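Local coordinates for pilin (Streptococcus pyogenes serotype M1, PDB 3GLD), which forms the shaft of the pilus, its subunits stacking head to tail and joined by intermolecular isopeptide bonds, for adhesion to host cells, bacterial aggregation and biofilm formation, at residues V97-V102 with S119-V124; L183-N188 with V239-T244. The protein carries 2 engineered substitutions. All coordinates share one frame; numbering follows the deposited sequence.

Contact 1: residues V97-V102 with S119-V124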
loop_
_atom_site.group_PDB
_atom_site.type_symbol
_atom_site.label_atom_id
_atom_site.label_comp_id
_atom_site.label_asym_id
_atom_site.label_seq_id
_atom_site.Cartn_x
_atom_site.Cartn_y
_atom_site.Cartn_z
ATOM N N VAL A 97 10.400 -15.957 32.591
ATOM C CA VAL A 97 10.325 -15.508 31.202
ATOM C C VAL A 97 8.992 -15.943 30.637
ATOM O O VAL A 97 8.676 -17.138 30.574
ATOM C CB VAL A 97 11.507 -15.994 30.347
ATOM C CG1 VAL A 97 11.451 -15.335 28.977
ATOM C CG2 VAL A 97 12.833 -15.667 31.030
ATOM N N TYR A 98 8.210 -14.945 30.256
ATOM C CA TYR A 98 6.855 -15.159 29.774
ATOM C C TYR A 98 6.808 -14.997 28.244
ATOM O O TYR A 98 7.199 -13.936 27.707
ATOM C CB TYR A 98 5.901 -14.194 30.471
ATOM C CG TYR A 98 5.757 -14.472 31.966
ATOM C CD1 TYR A 98 6.763 -14.129 32.865
ATOM C CD2 TYR A 98 4.620 -15.103 32.469
ATOM C CE1 TYR A 98 6.624 -14.391 34.234
ATOM C CE2 TYR A 98 4.485 -15.381 33.844
ATOM C CZ TYR A 98 5.487 -15.014 34.701
ATOM O OH TYR A 98 5.354 -15.277 36.038
ATOM N N TYR A 99 6.333 -16.055 27.580
ATOM C CA TYR A 99 6.378 -16.178 26.117
ATOM C C TYR A 99 5.087 -15.779 25.409
ATOM O O TYR A 99 3.991 -16.190 25.787
ATOM C CB TYR A 99 6.759 -17.599 25.701
ATOM C CG TYR A 99 8.214 -17.898 25.928
ATOM C CD1 TYR A 99 8.711 -18.018 27.221
ATOM C CD2 TYR A 99 9.102 -18.054 24.856
ATOM C CE1 TYR A 99 10.034 -18.291 27.453
ATOM C CE2 TYR A 99 10.443 -18.326 25.082
ATOM C CZ TYR A 99 10.895 -18.445 26.398
ATOM O OH TYR A 99 12.204 -18.704 26.695
ATOM N N TYR A 100 5.242 -14.957 24.378
ATOM C CA TYR A 100 4.125 -14.540 23.550
ATOM C C TYR A 100 4.500 -14.687 22.077
ATOM O O TYR A 100 5.676 -14.804 21.733
ATOM C CB TYR A 100 3.785 -13.074 23.790
ATOM C CG TYR A 100 3.323 -12.713 25.172
ATOM C CD1 TYR A 100 4.252 -12.474 26.200
ATOM C CD2 TYR A 100 1.970 -12.608 25.464
ATOM C CE1 TYR A 100 3.834 -12.141 27.489
ATOM C CE2 TYR A 100 1.542 -12.268 26.734
ATOM C CZ TYR A 100 2.481 -12.037 27.744
ATOM O OH TYR A 100 2.066 -11.686 29.008
ATOM N N LYS A 101 3.495 -14.610 21.210
ATOM C CA LYS A 101 3.723 -14.530 19.769
ATOM C C LYS A 101 3.032 -13.278 19.257
ATOM O O LYS A 101 1.898 -12.998 19.651
ATOM C CB LYS A 101 3.163 -15.758 19.055
ATOM C CG LYS A 101 3.820 -17.057 19.445
ATOM C CD LYS A 101 3.890 -18.019 18.255
ATOM C CE LYS A 101 4.580 -19.321 18.668
ATOM N NZ LYS A 101 4.095 -20.502 17.901
ATOM N N VAL A 102 3.731 -12.533 18.404
ATOM C CA VAL A 102 3.210 -11.309 17.812
ATOM C C VAL A 102 3.091 -11.498 16.297
ATOM O O VAL A 102 4.073 -11.873 15.647
ATOM C CB VAL A 102 4.129 -10.120 18.094
ATOM C CG1 VAL A 102 3.651 -8.861 17.334
ATOM C CG2 VAL A 102 4.189 -9.847 19.599
ATOM N N SER A 119 6.190 -13.927 12.020
ATOM C CA SER A 119 5.704 -14.194 13.357
ATOM C C SER A 119 6.875 -13.971 14.284
ATOM O O SER A 119 7.974 -14.484 14.042
ATOM C CB SER A 119 5.192 -15.630 13.469
ATOM O OG SER A 119 4.496 -15.840 14.694
ATOM N N TYR A 120 6.652 -13.183 15.332
ATOM C CA TYR A 120 7.680 -12.947 16.322
ATOM C C TYR A 120 7.403 -13.707 17.615
ATOM O O TYR A 120 6.265 -13.794 18.080
ATOM C CB TYR A 120 7.793 -11.463 16.630
ATOM C CG TYR A 120 8.400 -10.624 15.529
ATOM C CD1 TYR A 120 7.594 -9.981 14.584
ATOM C CD2 TYR A 120 9.777 -10.426 15.471
ATOM C CE1 TYR A 120 8.164 -9.177 13.587
ATOM C CE2 TYR A 120 10.351 -9.646 14.487
ATOM C CZ TYR A 120 9.549 -9.026 13.548
ATOM O OH TYR A 120 10.154 -8.253 12.597
ATOM N N THR A 121 8.454 -14.273 18.195
ATOM C CA THR A 121 8.344 -14.793 19.544
ATOM C C THR A 121 8.820 -13.678 20.454
ATOM O O THR A 121 9.863 -13.054 20.199
ATOM C CB THR A 121 9.140 -16.089 19.733
ATOM O OG1 THR A 121 8.644 -17.068 18.808
ATOM C CG2 THR A 121 8.965 -16.632 21.159
ATOM N N VAL A 122 8.023 -13.401 21.480
ATOM C CA VAL A 122 8.307 -12.323 22.412
ATOM C C VAL A 122 8.465 -12.900 23.825
ATOM O O VAL A 122 7.622 -13.673 24.301
ATOM C CB VAL A 122 7.210 -11.222 22.352
ATOM C CG1 VAL A 122 7.220 -10.329 23.602
ATOM C CG2 VAL A 122 7.388 -10.340 21.093
ATOM N N GLN A 123 9.586 -12.552 24.446
ATOM C CA GLN A 123 9.927 -12.938 25.822
ATOM C C GLN A 123 9.778 -11.687 26.680
ATOM O O GLN A 123 10.451 -10.691 26.427
ATOM C CB GLN A 123 11.379 -13.401 25.885
ATOM C CG GLN A 123 11.676 -14.739 25.225
ATOM C CD GLN A 123 13.170 -15.120 25.253
ATOM O OE1 GLN A 123 14.023 -14.348 25.677
ATOM N NE2 GLN A 123 13.476 -16.314 24.772
ATOM N N VAL A 124 8.868 -11.710 27.651
ATOM C CA VAL A 124 8.846 -10.682 28.684
ATOM C C VAL A 124 9.649 -11.200 29.894
ATOM O O VAL A 124 9.295 -12.216 30.485
ATOM C CB VAL A 124 7.427 -10.284 29.111
ATOM C CG1 VAL A 124 7.501 -9.175 30.189
ATOM C CG2 VAL A 124 6.602 -9.788 27.907
#

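Contact 2: residues L183-N188 with V239-T244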
loop_
_atom_site.group_PDB
_atom_site.type_symbol
_atom_site.label_atom_id
_atom_site.label_comp_id
_atom_site.label_asym_id
_atom_site.label_seq_id
_atom_site.Cartn_x
_atom_site.Cartn_y
_atom_site.Cartn_z
ATOM N N LEU A 183 -11.154 10.754 -19.317
ATOM C CA LEU A 183 -10.857 9.697 -18.359
ATOM C C LEU A 183 -11.400 10.154 -17.012
ATOM O O LEU A 183 -11.100 11.266 -16.563
ATOM C CB LEU A 183 -9.341 9.441 -18.234
ATOM C CG LEU A 183 -8.810 8.743 -16.955
ATOM C CD1 LEU A 183 -9.065 7.233 -17.027
ATOM C CD2 LEU A 183 -7.325 9.007 -16.839
ATOM N N THR A 184 -12.193 9.297 -16.382
ATOM C CA THR A 184 -12.666 9.540 -15.017
ATOM C C THR A 184 -12.297 8.360 -14.134
ATOM O O THR A 184 -12.675 7.226 -14.412
ATOM C CB THR A 184 -14.177 9.755 -14.979
ATOM O OG1 THR A 184 -14.531 10.719 -15.969
ATOM C CG2 THR A 184 -14.628 10.246 -13.595
ATOM N N LEU A 185 -11.506 8.648 -13.105
ATOM C CA LEU A 185 -11.243 7.722 -12.016
ATOM C C LEU A 185 -12.198 8.049 -10.849
ATOM O O LEU A 185 -12.421 9.221 -10.525
ATOM C CB LEU A 185 -9.789 7.855 -11.581
ATOM C CG LEU A 185 -8.723 7.943 -12.684
ATOM C CD1 LEU A 185 -7.439 8.440 -12.097
ATOM C CD2 LEU A 185 -8.503 6.630 -13.388
ATOM N N LYS A 186 -12.766 7.008 -10.234
ATOM C CA LYS A 186 -13.795 7.168 -9.204
ATOM C C LYS A 186 -13.217 6.991 -7.805
ATOM O O LYS A 186 -12.424 6.081 -7.560
ATOM C CB LYS A 186 -14.943 6.181 -9.407
ATOM C CG LYS A 186 -15.804 6.436 -10.650
ATOM C CD LYS A 186 -15.080 6.078 -11.937
ATOM C CE LYS A 186 -15.770 6.675 -13.147
ATOM N NZ LYS A 186 -17.169 6.163 -13.279
ATOM N N ALA A 187 -13.630 7.865 -6.892
ATOM C CA ALA A 187 -13.217 7.772 -5.494
ATOM C C ALA A 187 -13.735 6.489 -4.845
ATOM O O ALA A 187 -14.773 5.955 -5.233
ATOM C CB ALA A 187 -13.709 9.009 -4.706
ATOM N N ASN A 188 -12.986 5.991 -3.873
ATOM C CA ASN A 188 -13.477 4.965 -2.955
ATOM C C ASN A 188 -12.943 5.268 -1.551
ATOM O O ASN A 188 -12.289 6.293 -1.356
ATOM C CB ASN A 188 -13.107 3.541 -3.434
ATOM C CG ASN A 188 -11.627 3.355 -3.660
ATOM O OD1 ASN A 188 -10.794 3.862 -2.910
ATOM N ND2 ASN A 188 -11.283 2.610 -4.717
ATOM N N VAL A 239 -9.356 0.667 -8.119
ATOM C CA VAL A 239 -10.019 1.913 -8.516
ATOM C C VAL A 239 -10.844 1.721 -9.776
ATOM O O VAL A 239 -10.348 1.205 -10.793
ATOM C CB VAL A 239 -9.018 3.085 -8.691
ATOM C CG1 VAL A 239 -9.679 4.288 -9.412
ATOM C CG2 VAL A 239 -8.481 3.547 -7.328
ATOM N N ASP A 240 -12.108 2.122 -9.713
ATOM C CA ASP A 240 -12.965 2.082 -10.904
ATOM C C ASP A 240 -12.643 3.220 -11.843
ATOM O O ASP A 240 -12.251 4.308 -11.405
ATOM C CB ASP A 240 -14.446 2.137 -10.532
ATOM C CG ASP A 240 -14.886 0.928 -9.749
ATOM O OD1 ASP A 240 -14.059 0.032 -9.516
ATOM O OD2 ASP A 240 -16.060 0.872 -9.358
ATOM N N TYR A 241 -12.813 2.977 -13.139
ATOM C CA TYR A 241 -12.597 4.028 -14.116
ATOM C C TYR A 241 -13.360 3.769 -15.417
ATOM O O TYR A 241 -13.768 2.646 -15.702
ATOM C CB TYR A 241 -11.094 4.243 -14.371
ATOM C CG TYR A 241 -10.406 3.076 -15.037
ATOM C CD1 TYR A 241 -10.384 2.959 -16.429
ATOM C CD2 TYR A 241 -9.780 2.083 -14.273
ATOM C CE1 TYR A 241 -9.767 1.875 -17.046
ATOM C CE2 TYR A 241 -9.167 1.007 -14.866
ATOM C CZ TYR A 241 -9.157 0.906 -16.260
ATOM O OH TYR A 241 -8.537 -0.157 -16.860
ATOM N N VAL A 242 -13.547 4.844 -16.182
ATOM C CA VAL A 242 -14.128 4.791 -17.512
ATOM C C VAL A 242 -13.262 5.657 -18.410
ATOM O O VAL A 242 -12.860 6.769 -18.021
ATOM C CB VAL A 242 -15.569 5.369 -17.538
ATOM C CG1 VAL A 242 -16.216 5.135 -18.917
ATOM C CG2 VAL A 242 -16.448 4.744 -16.456
ATOM N N VAL A 243 -12.961 5.138 -19.599
ATOM C CA VAL A 243 -12.339 5.927 -20.659
ATOM C C VAL A 243 -13.289 6.025 -21.845
ATOM O O VAL A 243 -13.809 5.014 -22.313
ATOM C CB VAL A 243 -11.028 5.304 -21.179
ATOM C CG1 VAL A 243 -10.308 6.288 -22.109
ATOM C CG2 VAL A 243 -10.117 4.874 -20.013
ATOM N N THR A 244 -13.512 7.242 -22.339
ATOM C CA THR A 244 -14.371 7.419 -23.499
ATOM C C THR A 244 -13.738 8.378 -24.505
ATOM O O THR A 244 -13.165 9.405 -24.133
ATOM C CB THR A 244 -15.739 8.001 -23.116
ATOM O OG1 THR A 244 -15.586 9.394 -22.857
ATOM C CG2 THR A 244 -16.324 7.344 -21.903
HETATM O O HOH W 1 -14.704 9.259 -18.458
HETATM O O HOH W 2 -12.962 3.538 -7.296
#

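Contact 1: residues V97-V102 with S119-V124
Tyr120 pairs with Val102 at one end of this antiparallel ladder, each backbone N donating to the other's carbonyl, with Tyr120 N to Val102 O at 2.9 Å and almost straight (179°). The Tyr120 ring sets its edge near Val102 O, meets Phe153 edge-to-face and hydrogen-bonds through its hydroxyl to Gln152 O. On the other face of the sheet, Thr121 turns its methyl CG2 to the edge of the Tyr99 ring, 4.0 Å from CD2. Val122 forms two backbone hydrogen bonds with Tyr100; Val122 N reaches Tyr100 O from above the carbonyl plane, 35° out of it. Val122 CG2 meets Val102 CG2 at 3.6 Å. Gln123, extended beyond CG, runs alongside Tyr99: CG sits over one ring face, offset toward the rim, in a CH-pi contact 4.1 Å from the centroid, while CB touches Val97 CG1 at 3.6 Å. Val124 completes the ladder with Tyr98 and lays CG2 against Tyr100 CE1 at 3.7 Å. The two faces of this N-terminal-domain sheet thus differ: valines pack inside with Tyr98, Tyr100 and Tyr120, whose hydroxyls bond to the carbonyls of Lys94, Val59 and Gln152, whereas the Thr121 and Gln123 side mixes aliphatic, aromatic and polar groups at a partly exposed surface.

Contact 2: residues L183-N188 with V239-T244
Leu185 and Tyr241 face each other as an antiparallel non-hydrogen-bonded pair, and CD2 of the leucine fits against the tyrosine's CB at 3.7 Å. With CG of Tyr241 set between its backbone N and carbonyl carbon (chi1 66°), the ring swings toward Leu162, Met284 and Ile286. At the next pair on the same face, Leu183 CD1 rests against Val243 CG2 at 3.9 Å, with Tyr241 CB more loosely to one side. At the other end Val239 pushes CG1 against Leu185 CB and the carbonyl oxygen of Lys186, while its second methyl, CG2, touches Asn188 ND2, the two side chains crossing at about a right angle.

The Lys186 side chain lies on the other face. Bent at chi2 (72°) and chi4, it folds back over strand 240-245, so that CD lies 3.4 Å from Asp240 O and NZ comes beside the Val242 methyl CG2; the ammonium hydrogen-bonds onward to Gln276.

Beneath these side chains, Thr184 and Val242 exchange two backbone bonds, and Lys186 N gives a third to Asp240 O at 3.0 Å. Beyond it a water takes over: it donates to Lys186 O at 2.6 Å and accepts from Asp240 N, with a weak bond from Asn188 ND2. A second water joins Thr184 OG1 to Val242 O. These are the inner strands of a four-stranded antiparallel sheet: Leu183, Leu185, Tyr241 and Val243 pack apolar groups on the opposing sheet, while Thr184, Val242, the Lys186 chain and water finish the partly exposed face.

Both contacts pair antiparallel strands, but in different domains of the elongated pilin and on opposite sides of its centre, with nearest atoms about 28 Å apart. No strand is shared. Each is partly buried, with one side turned to its domain's core and the other toward the surface. Contact 1 is an unbroken strand pair with six backbone bonds and an aromatic-rich interior; contact 2 has three, then opens into a loop bridged by water, and its core side relies more on leucine. Each also runs close to an isopeptide site: Val102 leads toward Ala104, an engineered substitution at the position that autocatalyses the Lys23-Asn155 cross-link, and Val243 toward Glu245, which autocatalyses the Lys166-Asn290 cross-link.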